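Long-range contacts in uncharacterized protein Atu1656 (Agrobacterium tumefaciens, PDB 2OJH), which is of unknown function but folds as a six-bladed beta-propeller of the TolB family, a scaffold commonly used for binding other molecules: residues Y217-P222 with F233-A238; V249-M254 with T263-F268. All blocks are in the same frame, centred on the assembly; numbering follows the deposited sequence. Where two conformers were deposited one is given.

Interaction 1 of 2, residues Y217-P222 with F233-A238; sequences YGDWFP and FVSYDA
With chi1 at -84° and -75°, Trp220 and Tyr236 both set CG beside their own backbone N, and the two rings meet as an offset edge-to-face pair. The edge of Tyr236 is turned toward the five-membered ring of Trp220, planes 80° apart, and Tyr236 CD2 comes to 3.5 Å from Trp220 CD1. Phe221 brings its edge to Val234, with Phe221 CD2 and Val234 CG2 3.8 Å apart. The other face of the strand pair carries Asp219 and Ser235: Ser235 OG donates to Asp219 OD1 at 2.6 Å, meeting it nearly along the C-O axis, while Thr213 and Ser215 bond Asp219 OD2, so both carboxylate oxygens are held. The edge of Phe233 also reaches that carboxylate, Phe233 CE2 lying 3.6 Å from Asp219 OD1. These strands form an antiparallel hairpin, the first two strands of a four-stranded propeller blade. Gly218 and Trp220 pair with Tyr236 and Val234 through four backbone hydrogen bonds, the shortest from Trp220 N to Val234 O at 2.8 Å. Beyond the hairpin, His243 stacks on Trp220, whose side chain lies about 4 Å from bound acetic acid, probably from the crystallisation liquor, and Tyr236 OH is hydrogen-bonded to Pro244 O.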
loop_
_atom_site.group_PDB
_atom_site.type_symbol
_atom_site.label_atom_id
_atom_site.label_comp_id
_atom_site.label_asym_id
_atom_site.label_seq_id
_atom_site.Cartn_x
_atom_site.Cartn_y
_atom_site.Cartn_z
ATOM N N TYR A 217 5.203 -9.888 -16.578
ATOM C CA TYR A 217 4.474 -8.656 -16.248
ATOM C C TYR A 217 5.320 -7.755 -15.390
ATOM O O TYR A 217 6.388 -8.160 -14.945
ATOM C CB TYR A 217 3.192 -8.971 -15.471
ATOM C CG TYR A 217 2.243 -9.861 -16.234
ATOM C CD1 TYR A 217 1.681 -9.438 -17.442
ATOM C CD2 TYR A 217 1.918 -11.127 -15.756
ATOM C CE1 TYR A 217 0.823 -10.251 -18.150
ATOM C CE2 TYR A 217 1.040 -11.959 -16.466
ATOM C CZ TYR A 217 0.500 -11.505 -17.660
ATOM O OH TYR A 217 -0.352 -12.312 -18.394
ATOM N N GLY A 218 4.850 -6.523 -15.192
ATOM C CA GLY A 218 5.381 -5.651 -14.133
ATOM C C GLY A 218 4.481 -5.776 -12.906
ATOM O O GLY A 218 3.288 -5.462 -12.959
ATOM N N ASP A 219 5.069 -6.199 -11.788
ATOM C CA ASP A 219 4.312 -6.696 -10.655
ATOM C C ASP A 219 4.514 -5.626 -9.631
ATOM O O ASP A 219 5.651 -5.193 -9.412
ATOM C CB ASP A 219 4.894 -8.056 -10.198
ATOM C CG ASP A 219 4.649 -9.188 -11.204
ATOM O OD1 ASP A 219 3.645 -9.125 -11.931
ATOM O OD2 ASP A 219 5.432 -10.163 -11.239
ATOM N N TRP A 220 3.418 -5.175 -9.000
ATOM C CA TRP A 220 3.459 -3.967 -8.208
ATOM C C TRP A 220 2.615 -4.157 -6.945
ATOM O O TRP A 220 1.722 -5.013 -6.894
ATOM C CB TRP A 220 2.863 -2.817 -9.042
ATOM C CG TRP A 220 3.846 -2.138 -10.010
ATOM C CD1 TRP A 220 4.144 -2.495 -11.304
ATOM C CD2 TRP A 220 4.625 -0.989 -9.714
ATOM N NE1 TRP A 220 5.086 -1.605 -11.832
ATOM C CE2 TRP A 220 5.394 -0.684 -10.844
ATOM C CE3 TRP A 220 4.766 -0.188 -8.555
ATOM C CZ2 TRP A 220 6.289 0.395 -10.864
ATOM C CZ3 TRP A 220 5.655 0.870 -8.585
ATOM C CH2 TRP A 220 6.389 1.162 -9.729
ATOM N N PHE A 221 2.869 -3.355 -5.930
ATOM C CA PHE A 221 2.007 -3.344 -4.763
ATOM C C PHE A 221 1.837 -4.693 -4.027
ATOM O O PHE A 221 0.697 -5.089 -3.741
ATOM C CB PHE A 221 0.603 -2.787 -5.113
ATOM C CG PHE A 221 0.606 -1.686 -6.140
ATOM C CD1 PHE A 221 1.270 -0.462 -5.893
ATOM C CD2 PHE A 221 -0.068 -1.864 -7.349
ATOM C CE1 PHE A 221 1.305 0.552 -6.878
ATOM C CE2 PHE A 221 -0.058 -0.851 -8.341
ATOM C CZ PHE A 221 0.628 0.357 -8.108
ATOM N N PRO A 222 2.942 -5.392 -3.677
ATOM C CA PRO A 222 2.752 -6.618 -2.861
ATOM C C PRO A 222 2.238 -6.357 -1.440
ATOM O O PRO A 222 2.780 -5.488 -0.705
ATOM C CB PRO A 222 4.157 -7.264 -2.876
ATOM C CG PRO A 222 5.113 -6.086 -3.055
ATOM C CD PRO A 222 4.369 -5.172 -4.015
ATOM N N PHE A 233 -1.287 -8.752 -5.286
ATOM C CA PHE A 233 -0.483 -7.760 -5.981
ATOM C C PHE A 233 -1.145 -7.496 -7.328
ATOM O O PHE A 233 -2.116 -8.170 -7.674
ATOM C CB PHE A 233 1.001 -8.190 -6.112
ATOM C CG PHE A 233 1.230 -9.419 -6.979
ATOM C CD1 PHE A 233 1.070 -10.683 -6.448
ATOM C CD2 PHE A 233 1.681 -9.297 -8.288
ATOM C CE1 PHE A 233 1.308 -11.822 -7.232
ATOM C CE2 PHE A 233 1.893 -10.442 -9.093
ATOM C CZ PHE A 233 1.702 -11.680 -8.557
ATOM N N VAL A 234 -0.684 -6.465 -8.031
ATOM C CA VAL A 234 -1.214 -6.129 -9.356
ATOM C C VAL A 234 -0.154 -6.416 -10.420
ATOM O O VAL A 234 1.007 -6.091 -10.211
ATOM C CB VAL A 234 -1.560 -4.652 -9.436
ATOM C CG1 VAL A 234 -1.929 -4.233 -10.863
ATOM C CG2 VAL A 234 -2.708 -4.303 -8.467
ATOM N N SER A 235 -0.558 -6.965 -11.564
ATOM C CA SER A 235 0.325 -7.171 -12.730
ATOM C C SER A 235 -0.107 -6.276 -13.893
ATOM O O SER A 235 -1.237 -6.390 -14.378
ATOM C CB SER A 235 0.282 -8.628 -13.211
ATOM O OG SER A 235 1.078 -9.462 -12.373
ATOM N N TYR A 236 0.777 -5.373 -14.325
ATOM C CA TYR A 236 0.536 -4.569 -15.515
ATOM C C TYR A 236 1.087 -5.329 -16.706
ATOM O O TYR A 236 1.924 -6.202 -16.516
ATOM C CB TYR A 236 1.341 -3.304 -15.440
ATOM C CG TYR A 236 0.848 -2.226 -14.505
ATOM C CD1 TYR A 236 -0.008 -1.216 -14.961
ATOM C CD2 TYR A 236 1.271 -2.190 -13.207
ATOM C CE1 TYR A 236 -0.426 -0.177 -14.099
ATOM C CE2 TYR A 236 0.850 -1.166 -12.341
ATOM C CZ TYR A 236 0.003 -0.160 -12.816
ATOM O OH TYR A 236 -0.407 0.892 -11.965
ATOM N N ASP A 237 0.672 -4.991 -17.926
ATOM C CA ASP A 237 1.385 -5.497 -19.097
ATOM C C ASP A 237 2.869 -5.092 -19.034
ATOM O O ASP A 237 3.236 -4.082 -18.415
ATOM C CB ASP A 237 0.737 -5.036 -20.414
ATOM C CG ASP A 237 -0.705 -5.542 -20.584
ATOM O OD1 ASP A 237 -1.158 -6.459 -19.843
ATOM O OD2 ASP A 237 -1.399 -4.994 -21.470
ATOM N N ALA A 238 3.703 -5.932 -19.621
ATOM C CA ALA A 238 5.163 -5.790 -19.630
ATOM C C ALA A 238 5.630 -4.497 -20.287
ATOM O O ALA A 238 6.583 -3.872 -19.815
ATOM C CB ALA A 238 5.783 -6.984 -20.362
#

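Interaction 2 of 2, residues V249-M254 with T263-F268; sequences VRVQLM and TLFDLF
Val251 faces both Leu264 and Phe265 across the two outer strands of a propeller blade, which makes a classic beta bulge in the antiparallel hairpin. The backbone bonds give the evidence: Val251 N donates to Phe265 O at 3.0 Å, whereas Val251 O accepts from Leu264 N at 2.8 Å, one residue earlier on the partner strand. Past the bulge the pairing is regular, and Val249 and Leu267 exchange two hydrogen bonds, with Val249 N 2.8 Å from Leu267 O.

Apolar contacts gather on the face bearing Val249, Val251, Phe265 and Leu267. Phe265 takes the first torsion that puts CG between its own N and carbonyl carbon (chi1 44°), and its ring lies beside Val251. Val251 CB sits over one ring face, 4.0 Å from the centroid in a CH-pi contact, while Val251 CG2 approaches Phe265 CE2 to 3.5 Å. Alongside, Val249 CG2 packs on Leu267 CD2 at 3.6 Å. At the bulge itself, Leu264 packs against Leu253, Leu264 CD1 lying 3.8 Å from Leu253 CB. Strand 285-291 approaches this face, with Phe286 on Val251 and Leu264, and Tyr288 meeting Phe265 and Leu267.

Polar groups occupy the other face. Arg250 and Asp266 run side by side with their charged groups not in contact. The Gln252 chain bends at chi2 (-79°), carrying its amide to Thr263, where Thr263 OG1 donates to Gln252 OE1 at 2.7 Å, in the carbonyl plane and on a lone pair.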
loop_
_atom_site.group_PDB
_atom_site.type_symbol
_atom_site.label_atom_id
_atom_site.label_comp_id
_atom_site.label_asym_id
_atom_site.label_seq_id
_atom_site.Cartn_x
_atom_site.Cartn_y
_atom_site.Cartn_z
ATOM N N VAL A 249 -5.466 -4.040 -16.004
ATOM C CA VAL A 249 -4.510 -4.809 -15.181
ATOM C C VAL A 249 -5.118 -6.142 -14.662
ATOM O O VAL A 249 -6.261 -6.473 -14.990
ATOM C CB VAL A 249 -3.897 -3.981 -14.017
ATOM C CG1 VAL A 249 -3.203 -2.719 -14.555
ATOM C CG2 VAL A 249 -4.942 -3.621 -12.933
ATOM N N ARG A 250 -4.316 -6.904 -13.910
ATOM C CA ARG A 250 -4.732 -8.165 -13.302
ATOM C C ARG A 250 -4.442 -8.068 -11.814
ATOM O O ARG A 250 -3.360 -7.644 -11.441
ATOM C CB ARG A 250 -3.927 -9.331 -13.881
ATOM C CG ARG A 250 -4.111 -9.583 -15.376
ATOM C CD ARG A 250 -3.064 -10.572 -15.909
ATOM N NE ARG A 250 -3.457 -11.195 -17.176
ATOM C CZ ARG A 250 -3.249 -10.676 -18.387
ATOM N NH1 ARG A 250 -2.655 -9.494 -18.528
ATOM N NH2 ARG A 250 -3.643 -11.342 -19.467
ATOM N N VAL A 251 -5.406 -8.436 -10.973
ATOM C CA VAL A 251 -5.171 -8.554 -9.540
ATOM C C VAL A 251 -4.795 -10.029 -9.339
ATOM O O VAL A 251 -5.565 -10.935 -9.688
ATOM C CB VAL A 251 -6.394 -8.112 -8.709
ATOM C CG1 VAL A 251 -6.194 -8.381 -7.209
ATOM C CG2 VAL A 251 -6.684 -6.612 -8.942
ATOM N N GLN A 252 -3.587 -10.243 -8.816
ATOM C CA GLN A 252 -3.008 -11.551 -8.700
ATOM C C GLN A 252 -2.890 -11.967 -7.259
ATOM O O GLN A 252 -2.839 -11.126 -6.360
ATOM C CB GLN A 252 -1.590 -11.558 -9.276
ATOM C CG GLN A 252 -1.455 -11.021 -10.666
ATOM C CD GLN A 252 -1.885 -12.019 -11.683
ATOM O OE1 GLN A 252 -3.028 -12.008 -12.102
ATOM N NE2 GLN A 252 -0.990 -12.921 -12.066
ATOM N N LEU A 253 -2.794 -13.280 -7.059
ATOM C CA LEU A 253 -2.560 -13.848 -5.742
ATOM C C LEU A 253 -1.553 -14.980 -5.897
ATOM O O LEU A 253 -1.553 -15.694 -6.925
ATOM C CB LEU A 253 -3.869 -14.392 -5.146
ATOM C CG LEU A 253 -3.941 -14.696 -3.639
ATOM C CD1 LEU A 253 -4.007 -13.436 -2.858
ATOM C CD2 LEU A 253 -5.170 -15.578 -3.268
HETATM N N MSE A 254 -0.696 -15.127 -4.888
HETATM C CA MSE A 254 0.262 -16.235 -4.826
HETATM C C MSE A 254 0.598 -16.619 -3.382
HETATM O O MSE A 254 0.309 -15.867 -2.447
HETATM C CB MSE A 254 1.547 -15.822 -5.530
HETATM C CG MSE A 254 2.252 -14.693 -4.793
HETATM SE SE MSE A 254 3.767 -14.000 -5.805
HETATM C CE MSE A 254 4.113 -12.418 -4.727
ATOM N N THR A 263 -4.597 -15.395 -11.277
ATOM C CA THR A 263 -5.348 -14.150 -11.480
ATOM C C THR A 263 -6.671 -14.260 -10.755
ATOM O O THR A 263 -7.481 -15.143 -11.040
ATOM C CB THR A 263 -5.582 -13.879 -12.982
ATOM O OG1 THR A 263 -4.308 -13.801 -13.626
ATOM C CG2 THR A 263 -6.306 -12.561 -13.200
ATOM N N LEU A 264 -6.887 -13.396 -9.774
ATOM C CA LEU A 264 -8.161 -13.368 -9.094
ATOM C C LEU A 264 -9.207 -12.736 -10.018
ATOM O O LEU A 264 -10.280 -13.306 -10.220
ATOM C CB LEU A 264 -8.041 -12.586 -7.770
ATOM C CG LEU A 264 -7.120 -13.273 -6.776
ATOM C CD1 LEU A 264 -7.088 -12.432 -5.447
ATOM C CD2 LEU A 264 -7.518 -14.723 -6.486
ATOM N N PHE A 265 -8.914 -11.563 -10.588
ATOM C CA PHE A 265 -9.822 -10.953 -11.568
ATOM C C PHE A 265 -9.062 -9.922 -12.412
ATOM O O PHE A 265 -8.015 -9.460 -11.994
ATOM C CB PHE A 265 -11.026 -10.310 -10.870
ATOM C CG PHE A 265 -10.665 -9.515 -9.641
ATOM C CD1 PHE A 265 -10.620 -10.138 -8.399
ATOM C CD2 PHE A 265 -10.381 -8.151 -9.726
ATOM C CE1 PHE A 265 -10.293 -9.407 -7.247
ATOM C CE2 PHE A 265 -10.064 -7.409 -8.583
ATOM C CZ PHE A 265 -10.009 -8.052 -7.349
ATOM N N ASP A 266 -9.578 -9.629 -13.616
ATOM C CA ASP A 266 -9.156 -8.463 -14.399
ATOM C C ASP A 266 -9.761 -7.209 -13.789
ATOM O O ASP A 266 -10.807 -7.263 -13.134
ATOM C CB ASP A 266 -9.642 -8.553 -15.821
ATOM C CG ASP A 266 -9.023 -9.717 -16.584
ATOM O OD1 ASP A 266 -7.965 -10.222 -16.167
ATOM O OD2 ASP A 266 -9.609 -10.121 -17.608
ATOM N N LEU A 267 -9.130 -6.075 -14.042
ATOM C CA LEU A 267 -9.569 -4.827 -13.441
ATOM C C LEU A 267 -9.094 -3.629 -14.271
ATOM O O LEU A 267 -7.999 -3.642 -14.857
ATOM C CB LEU A 267 -9.067 -4.739 -12.004
ATOM C CG LEU A 267 -9.265 -3.435 -11.251
ATOM C CD1 LEU A 267 -9.738 -3.676 -9.835
ATOM C CD2 LEU A 267 -7.970 -2.642 -11.216
ATOM N N PHE A 268 -9.932 -2.600 -14.323
ATOM C CA PHE A 268 -9.541 -1.347 -14.926
ATOM C C PHE A 268 -9.067 -0.463 -13.790
ATOM O O PHE A 268 -9.828 -0.141 -12.850
ATOM C CB PHE A 268 -10.696 -0.714 -15.689
ATOM C CG PHE A 268 -10.303 0.536 -16.416
ATOM C CD1 PHE A 268 -9.641 0.459 -17.637
ATOM C CD2 PHE A 268 -10.567 1.775 -15.870
ATOM C CE1 PHE A 268 -9.265 1.599 -18.310
ATOM C CE2 PHE A 268 -10.188 2.942 -16.534
ATOM C CZ PHE A 268 -9.538 2.850 -17.757
#

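How the interactions relate
Both contacts belong to one four-stranded antiparallel blade: interaction 1 joins its first two strands, interaction 2 its last two. They meet where strands 230-237 and 247-255 are neighbours, with probable hydrogen bonds from Gln252 N to Phe233 O (2.8 Å) and from Ser235 N to Arg250 O (2.9 Å). Interaction 1 is the more buried, its centre about 13 Å from the chain centre against about 16 Å for interaction 2, where Thr263 and Asp266 are exposed. The chemistry differs as well: aromatic rings and a buried carboxylate with hydrogen bonds to both oxygens inside, mainly aliphatic pairs with one phenylalanine ring and an amide-hydroxyl bond farther out. Regular pairing characterises the core of the first, whereas a bulge interrupts the second.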